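PDB 6FXD: MupZ, which probably acts as an epoxide hydrolase in mupirocin biosynthesis, working with a Rieske oxygenase in a cascade that creates oxygen heterocycles. Local coordinates for residues Lys41-Cys44 against Ala45-Glu49; His107-Arg110 against Glu111-Asp114. All coordinates share one frame; numbering follows the deposited sequence.

Contact 1 (Lys41-Cys44 against Ala45-Glu49); sequences KAYC and AVFIE
In helix 37-51, the first helix of the ferredoxin-like core, the side chains of F47 and I48 lean on the carbonyls of Y43 and C44, one turn back along the same helix. Two fairly straight i to i+4 bonds hold the backbone: F47 N gives its hydrogen to Y43 O at 3.0 Å, almost collinear with that carbonyl, and I48 N reaches C44 O at 2.9 Å, tilted somewhat from the carbonyl plane. One step earlier the bond is of the i to i+3 kind, from A45 N to A42 O at 3.2 Å, and here the donor stands above the carbonyl plane. F47 then makes a second approach to the same carbonyl. With CG beside the backbone N (chi1 -82°), its ring turns its edge to Y43 O, which lies near the ring plane, 3.2 Å from F47 CD1. I48 also closes on the carbonyl four residues back, its CG1 branch 3.2 Å from C44 O and CD1 following, extended, near the same oxygen. Contacts between side chains are looser: Y43 CD1 stands 4.3 Å from V46 CB, obliquely to the tyrosine ring, and Y43 CB is 4.5 Å from F47 CE1. Beyond the turn, F47 packs on Y60, I88, L91 and A95; an alanine here would probably leave a gap between this helix and helix 78-94 and deprive Y60 of an aromatic neighbour. I48 shares Y60 with F47 and, like C44, also touches F62 and Q132 of the second subunit, while K41 NZ forms a salt bridge with E131 of that subunit. Such a helix, packed across the sheet, is characteristic of a beta-alpha-beta-beta-alpha-beta ferredoxin-like core, and here it also lies at a subunit interface.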
loop_
_atom_site.group_PDB
_atom_site.type_symbol
_atom_site.label_atom_id
_atom_site.label_comp_id
_atom_site.label_asym_id
_atom_site.label_seq_id
_atom_site.Cartn_x
_atom_site.Cartn_y
_atom_site.Cartn_z
ATOM N N LYS A 41 -3.704 30.915 24.405
ATOM C CA LYS A 41 -2.324 30.435 24.413
ATOM C C LYS A 41 -1.905 29.904 25.787
ATOM O O LYS A 41 -1.168 28.916 25.882
ATOM C CB LYS A 41 -1.394 31.539 23.917
ATOM C CG LYS A 41 -1.626 31.846 22.434
ATOM C CD LYS A 41 -0.600 32.837 21.882
ATOM C CE LYS A 41 -0.820 33.079 20.366
ATOM N NZ LYS A 41 0.332 33.775 19.758
ATOM N N ALA A 42 -2.366 30.540 26.867
ATOM C CA ALA A 42 -2.066 30.028 28.203
ATOM C C ALA A 42 -2.671 28.641 28.406
ATOM O O ALA A 42 -2.023 27.742 28.969
ATOM C CB ALA A 42 -2.593 31.011 29.240
ATOM N N TYR A 43 -3.931 28.461 28.000
ATOM C CA TYR A 43 -4.570 27.159 28.158
ATOM C C TYR A 43 -3.899 26.082 27.322
ATOM O O TYR A 43 -4.061 24.899 27.603
ATOM C CB TYR A 43 -6.049 27.233 27.815
ATOM C CG TYR A 43 -6.899 27.485 29.000
ATOM C CD1 TYR A 43 -7.177 26.462 29.886
ATOM C CD2 TYR A 43 -7.405 28.745 29.251
ATOM C CE1 TYR A 43 -7.959 26.690 31.001
ATOM C CE2 TYR A 43 -8.191 28.984 30.366
ATOM C CZ TYR A 43 -8.462 27.951 31.232
ATOM O OH TYR A 43 -9.253 28.186 32.338
ATOM N N CYS A 44 -3.227 26.462 26.235
ATOM C CA CYS A 44 -2.543 25.454 25.434
ATOM C C CYS A 44 -1.561 24.646 26.274
ATOM O O CYS A 44 -1.398 23.445 26.045
ATOM C CB CYS A 44 -1.812 26.106 24.276
ATOM S SG CYS A 44 -2.915 26.613 22.895
ATOM N N ALA A 45 -0.922 25.281 27.279
ATOM C CA ALA A 45 -0.008 24.553 28.156
ATOM C C ALA A 45 -0.756 23.509 28.968
ATOM O O ALA A 45 -0.246 22.410 29.205
ATOM C CB ALA A 45 0.703 25.528 29.096
ATOM N N VAL A 46 -1.984 23.836 29.379
ATOM C CA VAL A 46 -2.808 22.893 30.122
ATOM C C VAL A 46 -3.194 21.706 29.240
ATOM O O VAL A 46 -3.131 20.546 29.675
ATOM C CB VAL A 46 -4.035 23.625 30.700
ATOM C CG1 VAL A 46 -4.974 22.660 31.431
ATOM C CG2 VAL A 46 -3.601 24.776 31.613
ATOM N N PHE A 47 -3.596 21.973 27.986
ATOM C CA PHE A 47 -3.976 20.870 27.116
ATOM C C PHE A 47 -2.783 20.003 26.755
ATOM O O PHE A 47 -2.917 18.783 26.662
ATOM C CB PHE A 47 -4.619 21.412 25.849
ATOM C CG PHE A 47 -6.059 21.756 26.012
ATOM C CD1 PHE A 47 -6.429 22.907 26.686
ATOM C CD2 PHE A 47 -7.036 20.920 25.522
ATOM C CE1 PHE A 47 -7.764 23.223 26.856
ATOM C CE2 PHE A 47 -8.369 21.240 25.672
ATOM C CZ PHE A 47 -8.727 22.400 26.349
ATOM N N ILE A 48 -1.608 20.611 26.560
ATOM C CA ILE A 48 -0.413 19.829 26.259
ATOM C C ILE A 48 -0.045 18.933 27.438
ATOM O O ILE A 48 0.317 17.764 27.274
ATOM C CB ILE A 48 0.754 20.752 25.867
ATOM C CG1 ILE A 48 0.501 21.359 24.483
ATOM C CG2 ILE A 48 2.049 19.988 25.892
ATOM C CD1 ILE A 48 1.314 22.594 24.208
ATOM N N GLU A 49 -0.092 19.474 28.653
ATOM C CA GLU A 49 0.260 18.640 29.790
ATOM C C GLU A 49 -0.667 17.442 29.903
ATOM O O GLU A 49 -0.220 16.319 30.185
ATOM C CB GLU A 49 0.187 19.486 31.056
ATOM C CG GLU A 49 0.823 18.826 32.305
ATOM C CD GLU A 49 -0.072 17.810 32.999
ATOM O OE1 GLU A 49 -1.310 17.952 32.940
ATOM O OE2 GLU A 49 0.486 16.877 33.635
#

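Contact 2 (His107-Arg110 against Glu111-Asp114); sequences HGPR and EELD
L113 reaches back over G108, and both of its methyls lie against one side of the glycine: CD1 sits 3.6 Å from G108 CA and CD2 3.6 Å from G108 O. The leucine thus rests directly on the glycine backbone, with no side chain between. On another side of the turn P109 and E112 run side by side, the proline CG 3.8 Å from E112 CG. E112 has CG beside its own backbone N (chi1 -66°) and bends again at the next bond, which carries the carboxylate away from the proline to A78 N and K115 NZ. R110 and D114 also lie alongside each other, R110 CG 3.9 Å from D114 OD2, yet their charged groups do not meet, since R110 NE remains 5.9 Å from D114 OD2. What sets these pairs in place is the first turn of helix 110-113, where the chain leaves strand 100-108 for the crossover of a beta-alpha-beta unit. P109 occupies the N-cap position, and its O takes a nearly straight bond from L113 N at 2.9 Å plus a weak one from E112 N; D114 N closes the following turn on R110 O, also at 2.9 Å. Farther out, R110 NE pairs with E129, while R110 NH1 and E111 exchange reciprocal salt bridges with E111 and R110 of the third subunit. L113 packs on C24, F127 and E129, from strands on both flanks of 100-108, and H107 stacks on F128, its ND1 bonded to S63 of the second subunit while NE2 bonds to E105.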
loop_
_atom_site.group_PDB
_atom_site.type_symbol
_atom_site.label_atom_id
_atom_site.label_comp_id
_atom_site.label_asym_id
_atom_site.label_seq_id
_atom_site.Cartn_x
_atom_site.Cartn_y
_atom_site.Cartn_z
ATOM N N HIS A 107 -6.952 12.791 9.158
ATOM C CA HIS A 107 -6.216 12.112 8.096
ATOM C C HIS A 107 -5.701 10.776 8.600
ATOM O O HIS A 107 -5.187 10.690 9.716
ATOM C CB HIS A 107 -5.002 12.935 7.665
ATOM C CG HIS A 107 -5.340 14.290 7.131
ATOM N ND1 HIS A 107 -5.053 14.663 5.834
ATOM C CD2 HIS A 107 -5.938 15.357 7.706
ATOM C CE1 HIS A 107 -5.445 15.912 5.641
ATOM N NE2 HIS A 107 -5.998 16.349 6.757
ATOM N N GLY A 108 -5.800 9.748 7.762
ATOM C CA GLY A 108 -5.333 8.429 8.122
ATOM C C GLY A 108 -5.810 7.382 7.137
ATOM O O GLY A 108 -6.566 7.696 6.215
ATOM N N PRO A 109 -5.383 6.133 7.307
ATOM C CA PRO A 109 -5.805 5.083 6.369
ATOM C C PRO A 109 -7.280 4.741 6.540
ATOM O O PRO A 109 -7.880 4.936 7.603
ATOM C CB PRO A 109 -4.915 3.890 6.732
ATOM C CG PRO A 109 -4.584 4.112 8.188
ATOM C CD PRO A 109 -4.491 5.612 8.364
ATOM N N ARG A 110 -7.861 4.205 5.465
ATOM C CA ARG A 110 -9.304 3.959 5.437
ATOM C C ARG A 110 -9.758 3.089 6.608
ATOM O O ARG A 110 -10.779 3.378 7.246
ATOM C CB ARG A 110 -9.702 3.321 4.102
ATOM C CG ARG A 110 -11.175 2.913 4.045
ATOM C CD ARG A 110 -11.506 2.212 2.745
ATOM N NE ARG A 110 -11.252 3.083 1.605
ATOM C CZ ARG A 110 -11.373 2.707 0.336
ATOM N NH1 ARG A 110 -11.746 1.468 0.044
ATOM N NH2 ARG A 110 -11.118 3.566 -0.641
ATOM N N GLU A 111 -9.005 2.031 6.914
ATOM C CA GLU A 111 -9.436 1.069 7.923
ATOM C C GLU A 111 -9.470 1.694 9.313
ATOM O O GLU A 111 -10.290 1.298 10.153
ATOM C CB GLU A 111 -8.504 -0.143 7.907
ATOM C CG GLU A 111 -8.911 -1.268 8.833
ATOM C CD GLU A 111 -8.146 -2.545 8.554
ATOM O OE1 GLU A 111 -7.642 -2.695 7.422
ATOM O OE2 GLU A 111 -8.035 -3.391 9.467
ATOM N N GLU A 112 -8.587 2.656 9.583
ATOM C CA GLU A 112 -8.639 3.348 10.864
ATOM C C GLU A 112 -9.709 4.432 10.869
ATOM O O GLU A 112 -10.407 4.616 11.873
ATOM C CB GLU A 112 -7.266 3.936 11.200
ATOM C CG GLU A 112 -6.176 2.897 11.438
ATOM C CD GLU A 112 -6.470 2.003 12.631
ATOM O OE1 GLU A 112 -6.627 2.541 13.742
ATOM O OE2 GLU A 112 -6.561 0.765 12.463
ATOM N N LEU A 113 -9.863 5.159 9.757
ATOM C CA LEU A 113 -10.878 6.205 9.716
ATOM C C LEU A 113 -12.283 5.622 9.828
ATOM O O LEU A 113 -13.184 6.282 10.361
ATOM C CB LEU A 113 -10.731 7.060 8.458
ATOM C CG LEU A 113 -9.988 8.397 8.632
ATOM C CD1 LEU A 113 -8.696 8.203 9.410
ATOM C CD2 LEU A 113 -9.715 9.078 7.297
ATOM N N ASP A 114 -12.492 4.399 9.325
ATOM C CA ASP A 114 -13.772 3.723 9.522
ATOM C C ASP A 114 -14.140 3.632 11.000
ATOM O O ASP A 114 -15.326 3.666 11.343
ATOM C CB ASP A 114 -13.727 2.320 8.902
ATOM C CG ASP A 114 -13.781 2.343 7.378
ATOM O OD1 ASP A 114 -14.095 3.400 6.797
ATOM O OD2 ASP A 114 -13.504 1.293 6.760
#

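In the fold
After the short strand 15-17 the chain forms strand 24-31 and then helix 37-51, where contact 1 joins successive turns without closing a loop, its segments being directly continuous. Two hairpin strands and helix 78-94 follow before strand 100-108 leads into contact 2, again a local turn with nothing between its halves. The two are therefore in series, neither enclosing nor crossing the other. The centres of contact 1 and contact 2 are 28 Å apart, and the nearest atoms of contact 1 and contact 2 are about 18 Å apart. They lie on opposite sides of the chain's centre. Contact 1 belongs to a helix lying on the sheet; contact 2 starts the connection from strand 100-108 to its parallel neighbour 126-135. Both also adjoin other subunits.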